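PDB 4R4X: pngf-ii from Elizabethkingia meningoseptica, which probably acts as a peptide:N-glycosidase, a hydrolase that removes asparagine-linked glycans from glycoproteins. Local coordinates for residues L95-K100 and T116-V121; I111-T116 and G133-T138; Q2-T7 and T149-I154. All coordinates share one frame; numbering follows the deposited sequence.

Overall arrangement
All three contacts lie within the N-terminal β-rich part of the chain, far from its centre and on the same side of it. Contact 2 is the buried one, a bulged antiparallel pairing of strands 109-116 and 134-140. Contact 3, partly buried, pairs strand 3-12 with strand 144-154, which flanks strand 134-140. Contact 1, no strand pair, is partly buried (T116 and V99 buried, N98 exposed): side chains of T116, at the end of strand 109-116 and shared with contact 2, and of the loop after it grip the backbone of strand 97-106. Side-chain packing joins them, L119 on the Y4 hydroxyl end and L134 on I6. Backbone bonds dominate contacts 2 and 3, side-chain-to-backbone bonds contact 1.

Contact 1. Residues L95-K100 and T116-V121; sequences LGYNVK and TNDLKV
T116 OG1 is gripped twice: it donates to the backbone oxygen N98 O at 2.7 Å and accepts from the backbone N-H of D118 at 2.9 Å. A single hydroxyl thus ties strand 97-106 to the loop that leaves strand 109-116. The torsion places it there, since OG1 lies opposite the backbone N (chi1 -175°), beside the carbonyl carbon and within reach of the amide two residues on. Threonine suits the spot because its hydroxyl can give and take at once while CG2 turns to the apolar side, toward L134 and L136.

D118 adds the second bond. Its OD2 accepts from N98 N at 2.9 Å with a fairly straight N-H (159°), which comes from above the carboxylate plane, 45° out of it. OD2 also lies at the edge of the Y97 ring, near the ring plane. The other carboxylate oxygen, OD1, takes a bond from a water at 2.6 Å; that water accepts from N117 N and reaches N98 O only weakly. Both oxygens of the short acid are therefore occupied, which should hold its carboxylate steady. The N98 amide stands across this carboxylate, the two planes steeply inclined to each other.

On the apolar side of the contact, L119 meets Y97: CD2 approaches CE1 obliquely at 3.7 Å, the two side chains crossing at about a right angle. Both the aromatic ring and the branched leucine also touch V151, which joins the loop to strand 144-154. N117 turns elsewhere, its ND2 bonded to L132 O.

The chain from N117 to K120 forms a type I β turn, and the bond from D118 N to T116 OG1 marks an ST turn at the end of strand 109-116.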
ATOM      1  N   LEU A  95      15.383  44.166 -16.237  1.00 17.85           N
ATOM      2  CA  LEU A  95      14.552  44.482 -17.399  1.00 18.22           C
ATOM      3  C   LEU A  95      14.109  45.920 -17.445  1.00 17.91           C
ATOM      4  O   LEU A  95      12.988  46.228 -17.875  1.00 17.68           O
ATOM      5  CB  LEU A  95      13.327  43.570 -17.414  1.00 18.25           C
ATOM      6  CG  LEU A  95      13.671  42.081 -17.443  1.00 19.18           C
ATOM      7  CD1 LEU A  95      12.378  41.293 -17.404  1.00 20.07           C
ATOM      8  CD2 LEU A  95      14.525  41.666 -18.651  1.00 19.96           C
ATOM      9  N   GLY A  96      14.980  46.811 -16.985  1.00 17.68           N
ATOM     10  CA  GLY A  96      14.691  48.227 -17.010  1.00 17.47           C
ATOM     11  C   GLY A  96      13.896  48.763 -15.833  1.00 17.83           C
ATOM     12  O   GLY A  96      13.617  49.962 -15.799  1.00 19.53           O
ATOM     13  N   TYR A  97      13.536  47.891 -14.883  1.00 16.57           N
ATOM     14  CA  TYR A  97      12.775  48.265 -13.675  1.00 16.62           C
ATOM     15  C   TYR A  97      13.666  48.395 -12.439  1.00 16.74           C
ATOM     16  O   TYR A  97      14.518  47.545 -12.188  1.00 16.93           O
ATOM     17  CB  TYR A  97      11.668  47.224 -13.408  1.00 16.57           C
ATOM     18  CG  TYR A  97      10.682  47.122 -14.551  1.00 17.30           C
ATOM     19  CD1 TYR A  97       9.773  48.149 -14.793  1.00 18.61           C
ATOM     20  CD2 TYR A  97      10.698  46.046 -15.424  1.00 18.31           C
ATOM     21  CE1 TYR A  97       8.881  48.089 -15.839  1.00 19.53           C
ATOM     22  CE2 TYR A  97       9.807  45.987 -16.493  1.00 19.39           C
ATOM     23  CZ  TYR A  97       8.909  47.020 -16.689  1.00 19.21           C
ATOM     24  OH  TYR A  97       8.028  46.982 -17.735  1.00 21.85           O
ATOM     25  N   ASN A  98      13.451  49.441 -11.641  1.00 17.25           N
ATOM     26  CA  ASN A  98      14.209  49.601 -10.403  1.00 17.58           C
ATOM     27  C   ASN A  98      13.823  48.534  -9.386  1.00 17.42           C
ATOM     28  O   ASN A  98      12.634  48.320  -9.156  1.00 16.15           O
ATOM     29  CB  ASN A  98      13.955  50.965  -9.810  1.00 18.38           C
ATOM     30  CG  ASN A  98      14.496  52.074 -10.684  1.00 21.12           C
ATOM     31  OD1 ASN A  98      15.636  52.040 -11.116  1.00 20.67           O
ATOM     32  ND2 ASN A  98      13.658  53.038 -10.983  1.00 25.31           N
ATOM     33  N   VAL A  99      14.827  47.884  -8.798  1.00 16.91           N
ATOM     34  CA  VAL A  99      14.620  46.800  -7.835  1.00 17.47           C
ATOM     35  C   VAL A  99      15.404  47.051  -6.547  1.00 18.31           C
ATOM     36  O   VAL A  99      16.465  47.703  -6.559  1.00 17.85           O
ATOM     37  CB  VAL A  99      14.986  45.402  -8.406  1.00 17.36           C
ATOM     38  CG1 VAL A  99      14.019  45.016  -9.534  1.00 17.51           C
ATOM     39  CG2 VAL A  99      16.424  45.343  -8.909  1.00 16.82           C
ATOM     40  N   LYS A 100      14.841  46.532  -5.458  1.00 18.20           N
ATOM     41  CA  LYS A 100      15.456  46.482  -4.137  1.00 18.78           C
ATOM     42  C   LYS A 100      15.547  45.021  -3.752  1.00 18.86           C
ATOM     43  O   LYS A 100      14.731  44.204  -4.158  1.00 18.31           O
ATOM     44  CB  LYS A 100      14.596  47.204  -3.101  1.00 18.43           C
ATOM     45  CG  LYS A 100      14.568  48.713  -3.253  1.00 19.53           C
ATOM     46  CD  LYS A 100      13.540  49.395  -2.359  1.00 20.80           C
ATOM     47  CE  LYS A 100      13.810  49.223  -0.870  1.00 21.53           C
ATOM     48  NZ  LYS A 100      15.187  49.637  -0.458  1.00 22.24           N
ATOM     49  N   THR A 116      10.364  45.169  -7.677  1.00 16.44           N
ATOM     50  CA  THR A 116      10.092  46.535  -8.092  1.00 17.94           C
ATOM     51  C   THR A 116       8.708  47.009  -7.687  1.00 19.13           C
ATOM     52  O   THR A 116       7.751  46.224  -7.631  1.00 17.87           O
ATOM     53  CB  THR A 116      10.203  46.716  -9.630  1.00 18.28           C
ATOM     54  OG1 THR A 116      10.035  48.099  -9.964  1.00 17.64           O
ATOM     55  CG2 THR A 116       9.158  45.916 -10.363  1.00 18.44           C
ATOM     56  N   ASN A 117       8.590  48.316  -7.447  1.00 19.93           N
ATOM     57  CA  ASN A 117       7.273  48.922  -7.309  1.00 21.56           C
ATOM     58  C   ASN A 117       6.958  49.905  -8.416  1.00 20.68           C
ATOM     59  O   ASN A 117       5.969  50.632  -8.339  1.00 21.51           O
ATOM     60  CB  ASN A 117       7.120  49.535  -5.931  1.00 24.35           C
ATOM     61  CG  ASN A 117       6.800  48.477  -4.886  1.00 26.35           C
ATOM     62  OD1 ASN A 117       5.742  47.854  -4.931  1.00 31.49           O
ATOM     63  ND2 ASN A 117       7.713  48.242  -3.995  1.00 27.33           N
ATOM     64  N   ASP A 118       7.734  49.832  -9.495  1.00 20.85           N
ATOM     65  CA  ASP A 118       7.605  50.750 -10.628  1.00 20.29           C
ATOM     66  C   ASP A 118       6.221  50.685 -11.293  1.00 21.15           C
ATOM     67  O   ASP A 118       5.729  51.689 -11.812  1.00 20.21           O
ATOM     68  CB  ASP A 118       8.679  50.455 -11.687  1.00 20.04           C
ATOM     69  CG  ASP A 118      10.109  50.925 -11.278  1.00 21.17           C
ATOM     70  OD1 ASP A 118      10.363  51.228 -10.095  1.00 21.43           O
ATOM     71  OD2 ASP A 118      10.989  50.944 -12.171  1.00 21.49           O
ATOM     72  N   LEU A 119       5.610  49.506 -11.305  1.00 21.10           N
ATOM     73  CA  LEU A 119       4.377  49.287 -12.052  1.00 22.03           C
ATOM     74  C   LEU A 119       3.114  49.300 -11.196  1.00 23.06           C
ATOM     75  O   LEU A 119       2.027  49.043 -11.717  1.00 24.05           O
ATOM     76  CB  LEU A 119       4.444  47.952 -12.812  1.00 21.95           C
ATOM     77  CG  LEU A 119       5.517  47.792 -13.875  1.00 22.40           C
ATOM     78  CD1 LEU A 119       5.608  46.354 -14.358  1.00 22.42           C
ATOM     79  CD2 LEU A 119       5.281  48.720 -15.057  1.00 23.44           C
ATOM     80  N   LYS A 120       3.232  49.577  -9.900  1.00 23.35           N
ATOM     81  CA  LYS A 120       2.055  49.627  -9.007  1.00 23.85           C
ATOM     82  C   LYS A 120       1.211  48.338  -9.119  1.00 23.23           C
ATOM     83  O   LYS A 120      -0.030  48.372  -9.116  1.00 22.13           O
ATOM     84  CB  LYS A 120       1.191  50.867  -9.275  1.00 26.57           C
ATOM     85  CG  LYS A 120       1.935  52.192  -9.127  1.00 30.69           C
ATOM     86  CD  LYS A 120       2.436  52.711 -10.469  1.00 35.34           C
ATOM     87  CE  LYS A 120       3.460  53.833 -10.315  1.00 39.73           C
ATOM     88  NZ  LYS A 120       2.874  55.049  -9.675  1.00 40.09           N
ATOM     89  N   VAL A 121       1.919  47.214  -9.250  1.00 20.87           N
ATOM     90  CA  VAL A 121       1.342  45.885  -9.150  1.00 19.40           C
ATOM     91  C   VAL A 121       2.343  45.031  -8.380  1.00 19.80           C
ATOM     92  O   VAL A 121       3.528  45.396  -8.245  1.00 17.68           O
ATOM     93  CB  VAL A 121       1.049  45.228 -10.504  1.00 18.87           C
ATOM     94  CG1 VAL A 121       0.063  46.053 -11.332  1.00 18.84           C
ATOM     95  CG2 VAL A 121       2.330  44.940 -11.275  1.00 18.77           C
TER
HETATM   96  O   HOH W   1      10.368  50.387  -7.682  1.00 16.48           O

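Contact 2. Residues I111-T116 and G133-T138; sequences IEVWYT and GLVLKT
The W114 indole meets strand 134-140 at its edge, where K137 O lies in the ring plane, 4.0 Å from CD1. Beside it the methylenes of K137 run the same way as the indole, CB, CG and CD all close to CD1; CG lies anti to the backbone N (chi1 179°) and the chain is extended beyond it, which lays the methylenes along the tryptophan. W114 also touches V99 and K101 of strand 97-106. The Y115 ring leads away from strand 134-140, its CD2 obliquely near G133 CA at 4.2 Å. Glycine suits that place, where the backbone passes close to both T116 O and the tyrosine ring.

The strands are antiparallel and interrupted in register by a classic β bulge: L136 and K137 both face W114. W114 O accepts from L136 N at 2.8 Å and only weakly from K137 N, while W114 N donates to K137 O almost straight (174°). Past the bulge T116 and L134 exchange both of their backbone bonds, T116 N to L134 O at 2.8 Å and L134 N to T116 O at 2.9 Å.

On the face of V113, Y115 and V135, the valines are packed tightly, V113 CG1 against V135 CG2 at 3.5 Å, compact β-branched residues crossing at about a right angle. On the opposite face T116 CG2 rests 3.9 Å from L136 CD1 and equally far from L134 CB.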
ATOM      1  N   ILE A 111      16.672  32.934   1.114  1.00 27.56           N
ATOM      2  CA  ILE A 111      16.123  33.352  -0.174  1.00 26.43           C
ATOM      3  C   ILE A 111      16.208  34.861  -0.319  1.00 25.13           C
ATOM      4  O   ILE A 111      15.604  35.609   0.461  1.00 24.72           O
ATOM      5  CB  ILE A 111      14.652  32.924  -0.364  1.00 26.24           C
ATOM      6  CG1 ILE A 111      14.493  31.410  -0.167  1.00 27.15           C
ATOM      7  CG2 ILE A 111      14.169  33.340  -1.748  1.00 26.13           C
ATOM      8  CD1 ILE A 111      13.971  31.041   1.206  1.00 29.84           C
ATOM      9  N   GLU A 112      16.962  35.303  -1.324  1.00 24.84           N
ATOM     10  CA  GLU A 112      17.054  36.717  -1.654  1.00 24.08           C
ATOM     11  C   GLU A 112      15.982  37.047  -2.699  1.00 22.22           C
ATOM     12  O   GLU A 112      15.827  36.334  -3.694  1.00 21.90           O
ATOM     13  CB  GLU A 112      18.431  37.045  -2.208  1.00 26.67           C
ATOM     14  CG  GLU A 112      19.598  36.622  -1.330  1.00 29.01           C
ATOM     15  CD  GLU A 112      20.908  36.686  -2.098  1.00 31.79           C
ATOM     16  OE1 GLU A 112      21.343  35.650  -2.659  1.00 33.51           O
ATOM     17  OE2 GLU A 112      21.473  37.789  -2.175  1.00 34.03           O
ATOM     18  N   VAL A 113      15.263  38.135  -2.457  1.00 21.29           N
ATOM     19  CA  VAL A 113      14.151  38.563  -3.287  1.00 20.52           C
ATOM     20  C   VAL A 113      14.415  39.995  -3.797  1.00 19.52           C
ATOM     21  O   VAL A 113      14.684  40.916  -3.016  1.00 18.70           O
ATOM     22  CB  VAL A 113      12.843  38.439  -2.483  1.00 22.65           C
ATOM     23  CG1 VAL A 113      11.655  38.926  -3.272  1.00 24.44           C
ATOM     24  CG2 VAL A 113      12.641  36.977  -2.073  1.00 22.75           C
ATOM     25  N   TRP A 114      14.402  40.154  -5.118  1.00 17.74           N
ATOM     26  CA  TRP A 114      14.552  41.452  -5.741  1.00 17.52           C
ATOM     27  C   TRP A 114      13.217  41.854  -6.345  1.00 16.82           C
ATOM     28  O   TRP A 114      12.670  41.109  -7.149  1.00 15.42           O
ATOM     29  CB  TRP A 114      15.559  41.368  -6.854  1.00 17.75           C
ATOM     30  CG  TRP A 114      16.933  41.157  -6.449  1.00 18.64           C
ATOM     31  CD1 TRP A 114      17.549  39.976  -6.229  1.00 19.56           C
ATOM     32  CD2 TRP A 114      17.921  42.173  -6.271  1.00 19.39           C
ATOM     33  NE1 TRP A 114      18.879  40.183  -5.914  1.00 19.64           N
ATOM     34  CE2 TRP A 114      19.127  41.530  -5.934  1.00 20.29           C
ATOM     35  CE3 TRP A 114      17.903  43.560  -6.371  1.00 20.46           C
ATOM     36  CZ2 TRP A 114      20.311  42.229  -5.699  1.00 21.59           C
ATOM     37  CZ3 TRP A 114      19.097  44.273  -6.118  1.00 22.42           C
ATOM     38  CH2 TRP A 114      20.276  43.591  -5.785  1.00 22.45           C
ATOM     39  N   TYR A 115      12.714  43.024  -5.969  1.00 16.69           N
ATOM     40  CA  TYR A 115      11.356  43.427  -6.344  1.00 16.80           C
ATOM     41  C   TYR A 115      11.300  44.875  -6.777  1.00 16.63           C
ATOM     42  O   TYR A 115      12.075  45.713  -6.295  1.00 16.59           O
ATOM     43  CB  TYR A 115      10.389  43.204  -5.184  1.00 16.91           C
ATOM     44  CG  TYR A 115      10.712  44.031  -3.935  1.00 17.23           C
ATOM     45  CD1 TYR A 115      11.625  43.572  -2.988  1.00 17.38           C
ATOM     46  CD2 TYR A 115      10.141  45.295  -3.729  1.00 17.91           C
ATOM     47  CE1 TYR A 115      11.935  44.322  -1.861  1.00 18.24           C
ATOM     48  CE2 TYR A 115      10.445  46.051  -2.605  1.00 17.01           C
ATOM     49  CZ  TYR A 115      11.337  45.564  -1.674  1.00 17.57           C
ATOM     50  OH  TYR A 115      11.647  46.307  -0.550  1.00 17.19           O
ATOM     51  N   THR A 116      10.364  45.169  -7.677  1.00 16.44           N
ATOM     52  CA  THR A 116      10.092  46.535  -8.092  1.00 17.94           C
ATOM     53  C   THR A 116       8.708  47.009  -7.687  1.00 19.13           C
ATOM     54  O   THR A 116       7.751  46.224  -7.631  1.00 17.87           O
ATOM     55  CB  THR A 116      10.203  46.716  -9.630  1.00 18.28           C
ATOM     56  OG1 THR A 116      10.035  48.099  -9.964  1.00 17.64           O
ATOM     57  CG2 THR A 116       9.158  45.916 -10.363  1.00 18.44           C
ATOM     58  N   GLY A 133       6.155  43.872  -3.502  1.00 17.30           N
ATOM     59  CA  GLY A 133       6.163  44.493  -4.802  1.00 16.56           C
ATOM     60  C   GLY A 133       6.055  43.397  -5.841  1.00 16.16           C
ATOM     61  O   GLY A 133       5.523  42.320  -5.559  1.00 16.07           O
ATOM     62  N   LEU A 134       6.521  43.691  -7.049  1.00 15.96           N
ATOM     63  CA  LEU A 134       6.631  42.700  -8.116  1.00 16.07           C
ATOM     64  C   LEU A 134       8.029  42.097  -8.081  1.00 15.18           C
ATOM     65  O   LEU A 134       9.015  42.768  -8.404  1.00 15.04           O
ATOM     66  CB  LEU A 134       6.334  43.340  -9.476  1.00 16.41           C
ATOM     67  CG  LEU A 134       6.628  42.455 -10.686  1.00 17.22           C
ATOM     68  CD1 LEU A 134       5.806  41.159 -10.667  1.00 17.17           C
ATOM     69  CD2 LEU A 134       6.360  43.263 -11.937  1.00 17.74           C
ATOM     70  N   VAL A 135       8.104  40.832  -7.684  1.00 15.77           N
ATOM     71  CA  VAL A 135       9.368  40.132  -7.544  1.00 16.20           C
ATOM     72  C   VAL A 135       9.867  39.734  -8.917  1.00 16.35           C
ATOM     73  O   VAL A 135       9.203  38.977  -9.621  1.00 18.54           O
ATOM     74  CB  VAL A 135       9.228  38.890  -6.640  1.00 15.84           C
ATOM     75  CG1 VAL A 135      10.522  38.098  -6.589  1.00 16.11           C
ATOM     76  CG2 VAL A 135       8.807  39.302  -5.232  1.00 16.30           C
ATOM     77  N   LEU A 136      11.040  40.223  -9.292  1.00 15.92           N
ATOM     78  CA  LEU A 136      11.620  39.919 -10.602  1.00 16.67           C
ATOM     79  C   LEU A 136      12.779  38.927 -10.570  1.00 17.11           C
ATOM     80  O   LEU A 136      13.205  38.448 -11.619  1.00 18.22           O
ATOM     81  CB  LEU A 136      12.043  41.213 -11.305  1.00 16.55           C
ATOM     82  CG  LEU A 136      10.897  42.169 -11.623  1.00 16.55           C
ATOM     83  CD1 LEU A 136      11.497  43.403 -12.288  1.00 16.53           C
ATOM     84  CD2 LEU A 136       9.848  41.502 -12.520  1.00 16.29           C
ATOM     85  N   LYS A 137      13.280  38.611  -9.385  1.00 17.63           N
ATOM     86  CA  LYS A 137      14.338  37.639  -9.230  1.00 18.86           C
ATOM     87  C   LYS A 137      14.353  37.095  -7.798  1.00 19.45           C
ATOM     88  O   LYS A 137      14.240  37.868  -6.833  1.00 19.38           O
ATOM     89  CB  LYS A 137      15.687  38.290  -9.518  1.00 20.24           C
ATOM     90  CG  LYS A 137      16.889  37.370  -9.364  1.00 21.03           C
ATOM     91  CD  LYS A 137      18.126  38.076  -9.912  1.00 22.53           C
ATOM     92  CE  LYS A 137      19.401  37.402  -9.457  1.00 24.86           C
ATOM     93  NZ  LYS A 137      20.578  38.207  -9.922  1.00 25.52           N
ATOM     94  N   THR A 138      14.499  35.773  -7.675  1.00 20.39           N
ATOM     95  CA  THR A 138      14.758  35.121  -6.385  1.00 21.47           C
ATOM     96  C   THR A 138      16.029  34.295  -6.477  1.00 21.83           C
ATOM     97  O   THR A 138      16.334  33.720  -7.525  1.00 22.08           O
ATOM     98  CB  THR A 138      13.614  34.195  -5.952  1.00 21.97           C
ATOM     99  OG1 THR A 138      13.500  33.118  -6.892  1.00 24.22           O
ATOM    100  CG2 THR A 138      12.306  34.960  -5.883  1.00 22.54           C
TER

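Contact 3. Residues Q2-T7 and T149-I154; sequences QTYEIT and TSVKKI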
ATOM      1  N   GLN A   2      -3.999  48.273 -15.366  1.00 24.61           N
ATOM      2  CA  GLN A   2      -3.274  47.545 -16.391  1.00 22.21           C
ATOM      3  C   GLN A   2      -2.829  46.180 -15.860  1.00 20.83           C
ATOM      4  O   GLN A   2      -2.360  46.065 -14.712  1.00 18.59           O
ATOM      5  CB  GLN A   2      -2.052  48.333 -16.849  1.00 23.39           C
ATOM      6  CG  GLN A   2      -1.171  47.617 -17.865  1.00 23.35           C
ATOM      7  CD  GLN A   2      -1.798  47.543 -19.244  1.00 25.14           C
ATOM      8  OE1 GLN A   2      -2.160  48.568 -19.801  1.00 25.65           O
ATOM      9  NE2 GLN A   2      -1.912  46.327 -19.811  1.00 25.44           N
ATOM     10  N   THR A   3      -2.988  45.174 -16.711  1.00 19.18           N
ATOM     11  CA  THR A   3      -2.538  43.821 -16.435  1.00 19.54           C
ATOM     12  C   THR A   3      -1.205  43.534 -17.093  1.00 19.53           C
ATOM     13  O   THR A   3      -0.995  43.876 -18.268  1.00 19.95           O
ATOM     14  CB  THR A   3      -3.588  42.809 -16.925  1.00 18.86           C
ATOM     15  OG1 THR A   3      -4.780  43.025 -16.186  1.00 18.40           O
ATOM     16  CG2 THR A   3      -3.128  41.372 -16.726  1.00 19.05           C
ATOM     17  N   TYR A   4      -0.314  42.864 -16.355  1.00 19.08           N
ATOM     18  CA  TYR A   4       0.991  42.479 -16.894  1.00 19.00           C
ATOM     19  C   TYR A   4       1.218  40.984 -16.790  1.00 18.09           C
ATOM     20  O   TYR A   4       0.756  40.343 -15.868  1.00 16.62           O
ATOM     21  CB  TYR A   4       2.127  43.172 -16.143  1.00 20.41           C
ATOM     22  CG  TYR A   4       2.070  44.668 -16.200  1.00 21.39           C
ATOM     23  CD1 TYR A   4       1.352  45.368 -15.258  1.00 21.78           C
ATOM     24  CD2 TYR A   4       2.737  45.377 -17.195  1.00 21.86           C
ATOM     25  CE1 TYR A   4       1.281  46.747 -15.295  1.00 22.60           C
ATOM     26  CE2 TYR A   4       2.674  46.767 -17.243  1.00 22.22           C
ATOM     27  CZ  TYR A   4       1.943  47.438 -16.288  1.00 22.63           C
ATOM     28  OH  TYR A   4       1.837  48.807 -16.291  1.00 23.91           O
ATOM     29  N   GLU A   5       1.984  40.453 -17.727  1.00 17.64           N
ATOM     30  CA  GLU A   5       2.375  39.059 -17.734  1.00 18.46           C
ATOM     31  C   GLU A   5       3.875  38.997 -17.616  1.00 18.13           C
ATOM     32  O   GLU A   5       4.574  39.559 -18.458  1.00 18.43           O
ATOM     33  CB  GLU A   5       1.936  38.424 -19.044  1.00 20.85           C
ATOM     34  CG  GLU A   5       2.426  37.011 -19.270  1.00 22.81           C
ATOM     35  CD  GLU A   5       1.490  36.236 -20.197  1.00 26.28           C
ATOM     36  OE1 GLU A   5       0.449  36.811 -20.613  1.00 30.08           O
ATOM     37  OE2 GLU A   5       1.786  35.069 -20.505  1.00 28.96           O
ATOM     38  N   ILE A   6       4.369  38.347 -16.570  1.00 17.69           N
ATOM     39  CA  ILE A   6       5.797  38.198 -16.354  1.00 17.24           C
ATOM     40  C   ILE A   6       6.210  36.749 -16.487  1.00 17.69           C
ATOM     41  O   ILE A   6       5.604  35.856 -15.869  1.00 17.57           O
ATOM     42  CB  ILE A   6       6.212  38.702 -14.954  1.00 16.76           C
ATOM     43  CG1 ILE A   6       5.722  40.147 -14.738  1.00 16.94           C
ATOM     44  CG2 ILE A   6       7.731  38.599 -14.803  1.00 16.93           C
ATOM     45  CD1 ILE A   6       4.335  40.259 -14.139  1.00 16.84           C
ATOM     46  N   THR A   7       7.230  36.513 -17.303  1.00 17.28           N
ATOM     47  CA  THR A   7       7.705  35.197 -17.600  1.00 17.86           C
ATOM     48  C   THR A   7       9.081  35.021 -17.024  1.00 17.28           C
ATOM     49  O   THR A   7       9.913  35.906 -17.146  1.00 18.03           O
ATOM     50  CB  THR A   7       7.781  34.980 -19.123  1.00 19.70           C
ATOM     51  OG1 THR A   7       6.492  35.274 -19.684  1.00 22.07           O
ATOM     52  CG2 THR A   7       8.205  33.540 -19.433  1.00 19.96           C
ATOM     53  N   THR A 149      12.391  37.203 -17.553  1.00 20.72           N
ATOM     54  CA  THR A 149      12.961  37.426 -18.886  1.00 22.55           C
ATOM     55  C   THR A 149      12.099  38.388 -19.713  1.00 22.90           C
ATOM     56  O   THR A 149      12.580  38.975 -20.667  1.00 22.33           O
ATOM     57  CB  THR A 149      13.087  36.100 -19.656  1.00 23.29           C
ATOM     58  OG1 THR A 149      11.884  35.363 -19.504  1.00 23.56           O
ATOM     59  CG2 THR A 149      14.218  35.275 -19.107  1.00 24.64           C
ATOM     60  N   SER A 150      10.827  38.555 -19.355  1.00 21.37           N
ATOM     61  CA  SER A 150       9.991  39.558 -20.003  1.00 20.33           C
ATOM     62  C   SER A 150       8.867  39.993 -19.092  1.00 20.16           C
ATOM     63  O   SER A 150       8.391  39.203 -18.281  1.00 19.91           O
ATOM     64  CB  SER A 150       9.415  39.038 -21.330  1.00 21.46           C
ATOM     65  OG  SER A 150       8.689  37.853 -21.125  1.00 22.43           O
ATOM     66  N   VAL A 151       8.482  41.253 -19.234  1.00 19.43           N
ATOM     67  CA  VAL A 151       7.333  41.841 -18.585  1.00 21.00           C
ATOM     68  C   VAL A 151       6.536  42.522 -19.702  1.00 22.01           C
ATOM     69  O   VAL A 151       7.037  43.465 -20.313  1.00 22.88           O
ATOM     70  CB  VAL A 151       7.746  42.881 -17.515  1.00 19.98           C
ATOM     71  CG1 VAL A 151       6.519  43.539 -16.900  1.00 20.81           C
ATOM     72  CG2 VAL A 151       8.607  42.220 -16.444  1.00 19.88           C
ATOM     73  N   LYS A 152       5.322  42.041 -19.976  1.00 23.66           N
ATOM     74  CA  LYS A 152       4.494  42.583 -21.067  1.00 24.83           C
ATOM     75  C   LYS A 152       3.111  42.972 -20.583  1.00 25.50           C
ATOM     76  O   LYS A 152       2.536  42.282 -19.741  1.00 23.53           O
ATOM     77  CB  LYS A 152       4.282  41.560 -22.179  1.00 27.73           C
ATOM     78  CG  LYS A 152       5.431  40.641 -22.519  1.00 31.96           C
ATOM     79  CD  LYS A 152       4.921  39.633 -23.550  1.00 37.13           C
ATOM     80  CE  LYS A 152       5.896  38.485 -23.805  1.00 39.73           C
ATOM     81  NZ  LYS A 152       6.959  38.886 -24.768  1.00 40.84           N
ATOM     82  N   LYS A 153       2.574  44.051 -21.155  1.00 24.98           N
ATOM     83  CA  LYS A 153       1.195  44.468 -20.949  1.00 26.83           C
ATOM     84  C   LYS A 153       0.234  43.558 -21.705  1.00 26.22           C
ATOM     85  O   LYS A 153       0.500  43.209 -22.846  1.00 24.92           O
ATOM     86  CB  LYS A 153       0.991  45.896 -21.479  1.00 28.92           C
ATOM     87  CG  LYS A 153       1.726  46.952 -20.682  1.00 31.46           C
ATOM     88  CD  LYS A 153       1.421  48.364 -21.163  1.00 34.63           C
ATOM     89  CE  LYS A 153       2.499  49.309 -20.659  1.00 37.73           C
ATOM     90  NZ  LYS A 153       2.093  50.733 -20.734  1.00 40.34           N
ATOM     91  N   ILE A 154      -0.893  43.209 -21.081  1.00 26.74           N
ATOM     92  CA  ILE A 154      -1.938  42.452 -21.765  1.00 26.28           C
ATOM     93  C   ILE A 154      -3.304  43.025 -21.452  1.00 26.80           C
ATOM     94  O   ILE A 154      -3.464  43.787 -20.495  1.00 24.82           O
ATOM     95  CB  ILE A 154      -1.894  40.938 -21.439  1.00 27.58           C
ATOM     96  CG1 ILE A 154      -2.155  40.672 -19.954  1.00 27.42           C
ATOM     97  CG2 ILE A 154      -0.544  40.355 -21.840  1.00 27.11           C
ATOM     98  CD1 ILE A 154      -2.269  39.203 -19.597  1.00 28.25           C
TER
HETATM   99  O   HOH W   2      -4.959  45.151 -18.892  1.00 31.80           O
HETATM  100  O   HOH W   3       5.931  37.940 -20.147  1.00 24.56           O
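Strands 3-12 and 144-154 pair antiparallel, with a classic β bulge where T149 and S150 both face T7. E5 and K152 satisfy each other's backbone: E5 N donates to K152 O at 2.8 Å, and K152 N returns to E5 O at 3.0 Å. E5 O has a further donor, a water that also bonds T7 OG1 and S150 OG, shared by these small hydroxyls. At the bulge T7 N donates to S150 O, and T7 O accepts from T149 N at 2.8 Å.

T3 O takes two donors from opposite faces of its carbonyl plane, I154 N at 2.9 Å and the side-chain amide Q2 NE2 at 3.0 Å, the latter straight (178°). The bend of the glutamine at chi2 (73°) turns its amide back to the carbonyl of T3. A second water bridges T3 N and I154 O. The E5 carboxylate forms a salt bridge with K40, and T3 OG1 a hydrogen bond with N28.

Apolar packing adds to these: I6 CG1 lies 3.9 Å from V151 CG2, and K153 lies beside the Y4 ring, CG near CE2. The closest carbon-carbon contact between the segments is T3 CG2 on I154 CG1, at 3.4 Å.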